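Local coordinates for protein trypsin inhibitor 3 (Spinacia oleracea, PDB 4AOR) that inhibits trypsin as a small, disulfide-knotted plant protein of the Mirabilis serine proteinase inhibitor family, at residues V26-P29 and F34-Q37. Residues are numbered along the deposited sequence; the frame is centred on the assembly and turned at random.
Sequences VPHP and FVCQ
In the beta hairpin made by strands 25-27 and 34-36, V26 and V35 face each other as an antiparallel hydrogen-bonded pair. V26 N donates to V35 O at 2.8 Å, almost straight at 175°; V35 N returns the bond to V26 O, also at 2.8 Å. V26 O additionally receives a CA-H...O contact from F34 CA, 3.3 Å away. Both valine side chains emerge on the same face of the sheet, with V26 CG2 and V35 CG2 at 4.3 Å.

Next toward the hairpin loop, P27 and F34 form the non-hydrogen-bonded pair. In F34, chi1 of -78° sets CG opposite the carbonyl carbon and lays the phenyl alongside the proline ring, and P27 CG comes to 3.8 Å from F34 CE2. P27 CA lies over one phenyl face, nearer its margin than its centre. The loop joining these strands probably carries the reactive bond for trypsin, R32-I33, while C36 ties strand 34-36 into the knottin disulfide framework through C20. Where the chain leaves the sheet, H28 has CG anti to its own N (chi1 -164°) and meets V35 with the edge of the imidazole, CD2 lying 4.0 Å from V35 CG2. Its ND1 accepts hydrogen bonds from the backbone N of I30 and L31 in the same loop, fixing how the ring is turned.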
ATOM      1  N   VAL D  26       2.718   6.465 -15.941  1.00  9.68           N
ATOM      2  CA  VAL D  26       4.098   6.046 -15.685  1.00 13.94           C
ATOM      3  C   VAL D  26       4.358   5.846 -14.209  1.00 11.37           C
ATOM      4  O   VAL D  26       3.667   6.426 -13.380  1.00 10.54           O
ATOM      5  CB  VAL D  26       5.071   7.100 -16.199  1.00 11.76           C
ATOM      6  CG1 VAL D  26       4.982   7.196 -17.719  1.00 12.65           C
ATOM      7  CG2 VAL D  26       4.782   8.456 -15.563  1.00 13.55           C
ATOM      8  N   PRO D  27       5.345   5.018 -13.864  1.00 12.85           N
ATOM      9  CA  PRO D  27       5.628   4.900 -12.426  1.00 11.11           C
ATOM     10  C   PRO D  27       6.164   6.205 -11.881  1.00 12.37           C
ATOM     11  O   PRO D  27       7.010   6.868 -12.514  1.00 14.87           O
ATOM     12  CB  PRO D  27       6.724   3.824 -12.361  1.00 15.56           C
ATOM     13  CG  PRO D  27       6.626   3.085 -13.662  1.00 18.87           C
ATOM     14  CD  PRO D  27       6.094   4.049 -14.676  1.00 15.04           C
ATOM     15  N   HIS D  28       5.641   6.613 -10.729  1.00  8.57           N
ATOM     16  CA  HIS D  28       6.200   7.732 -10.003  1.00 10.81           C
ATOM     17  C   HIS D  28       7.611   7.363  -9.556  1.00 15.30           C
ATOM     18  O   HIS D  28       7.887   6.191  -9.235  1.00 10.51           O
ATOM     19  CB  HIS D  28       5.314   8.101  -8.811  1.00 10.72           C
ATOM     20  CG  HIS D  28       5.597   9.455  -8.246  1.00 11.59           C
ATOM     21  ND1 HIS D  28       6.571   9.686  -7.291  1.00 12.52           N
ATOM     22  CD2 HIS D  28       5.024  10.659  -8.498  1.00 13.29           C
ATOM     23  CE1 HIS D  28       6.585  10.972  -6.985  1.00 17.16           C
ATOM     24  NE2 HIS D  28       5.662  11.587  -7.710  1.00 15.48           N
ATOM     25  N   PRO D  29       8.534   8.346  -9.566  1.00 14.49           N
ATOM     26  CA  PRO D  29       9.916   8.037  -9.190  1.00 13.55           C
ATOM     27  C   PRO D  29      10.102   7.773  -7.686  1.00 13.43           C
ATOM     28  O   PRO D  29      11.109   7.155  -7.296  1.00 13.47           O
ATOM     29  CB  PRO D  29      10.686   9.296  -9.610  1.00 18.08           C
ATOM     30  CG  PRO D  29       9.667  10.393  -9.540  1.00 19.60           C
ATOM     31  CD  PRO D  29       8.382   9.746 -10.014  1.00 14.14           C
ATOM     32  N   PHE D  34       1.462   4.671  -9.798  1.00  8.00           N
ATOM     33  CA  PHE D  34       1.603   5.213 -11.140  1.00  8.55           C
ATOM     34  C   PHE D  34       0.898   6.584 -11.189  1.00  9.05           C
ATOM     35  O   PHE D  34      -0.064   6.832 -10.447  1.00 10.41           O
ATOM     36  CB  PHE D  34       0.944   4.286 -12.155  1.00  7.71           C
ATOM     37  CG  PHE D  34       1.761   3.072 -12.501  1.00 10.00           C
ATOM     38  CD1 PHE D  34       1.903   2.034 -11.582  1.00 11.30           C
ATOM     39  CD2 PHE D  34       2.358   2.955 -13.747  1.00 12.56           C
ATOM     40  CE1 PHE D  34       2.654   0.896 -11.905  1.00 15.78           C
ATOM     41  CE2 PHE D  34       3.115   1.812 -14.070  1.00 15.38           C
ATOM     42  CZ  PHE D  34       3.255   0.791 -13.137  1.00 14.59           C
ATOM     43  N   VAL D  35       1.418   7.486 -12.024  1.00  9.39           N
ATOM     44  CA  VAL D  35       0.797   8.803 -12.223  1.00 10.53           C
ATOM     45  C   VAL D  35       0.763   9.146 -13.693  1.00  8.28           C
ATOM     46  O   VAL D  35       1.538   8.588 -14.485  1.00  9.20           O
ATOM     47  CB  VAL D  35       1.534   9.946 -11.501  1.00  8.30           C
ATOM     48  CG1 VAL D  35       1.303   9.876  -9.991  1.00 10.79           C
ATOM     49  CG2 VAL D  35       3.043   9.949 -11.868  1.00 10.87           C
ATOM     50  N   CYS D  36      -0.124  10.068 -14.052  1.00  8.96           N
ATOM     51  CA  CYS D  36      -0.177  10.542 -15.432  1.00 10.60           C
ATOM     52  C   CYS D  36       0.978  11.483 -15.691  1.00 11.57           C
ATOM     53  O   CYS D  36       1.226  12.422 -14.934  1.00 13.66           O
ATOM     54  CB  CYS D  36      -1.512  11.267 -15.705  1.00 10.09           C
ATOM     55  SG  CYS D  36      -2.946  10.171 -15.650  1.00 11.89           S
ATOM     56  N   GLN D  37       1.679  11.223 -16.780  1.00 14.64           N
ATOM     57  CA  GLN D  37       2.717  12.123 -17.271  1.00 20.12           C
ATOM     58  C   GLN D  37       2.124  13.511 -17.533  1.00 24.24           C
ATOM     59  O   GLN D  37       0.934  13.635 -17.898  1.00 17.54           O
ATOM     60  CB  GLN D  37       3.298  11.524 -18.544  1.00 22.06           C
ATOM     61  CG  GLN D  37       4.450  12.258 -19.166  1.00 27.26           C
ATOM     62  CD  GLN D  37       4.905  11.553 -20.430  1.00 23.77           C
ATOM     63  OE1 GLN D  37       5.594  10.531 -20.374  1.00 29.75           O
ATOM     64  NE2 GLN D  37       4.492  12.080 -21.582  1.00 38.49           N
ATOM     65  OXT GLN D  37       2.799  14.536 -17.356  1.00 21.13           O
TER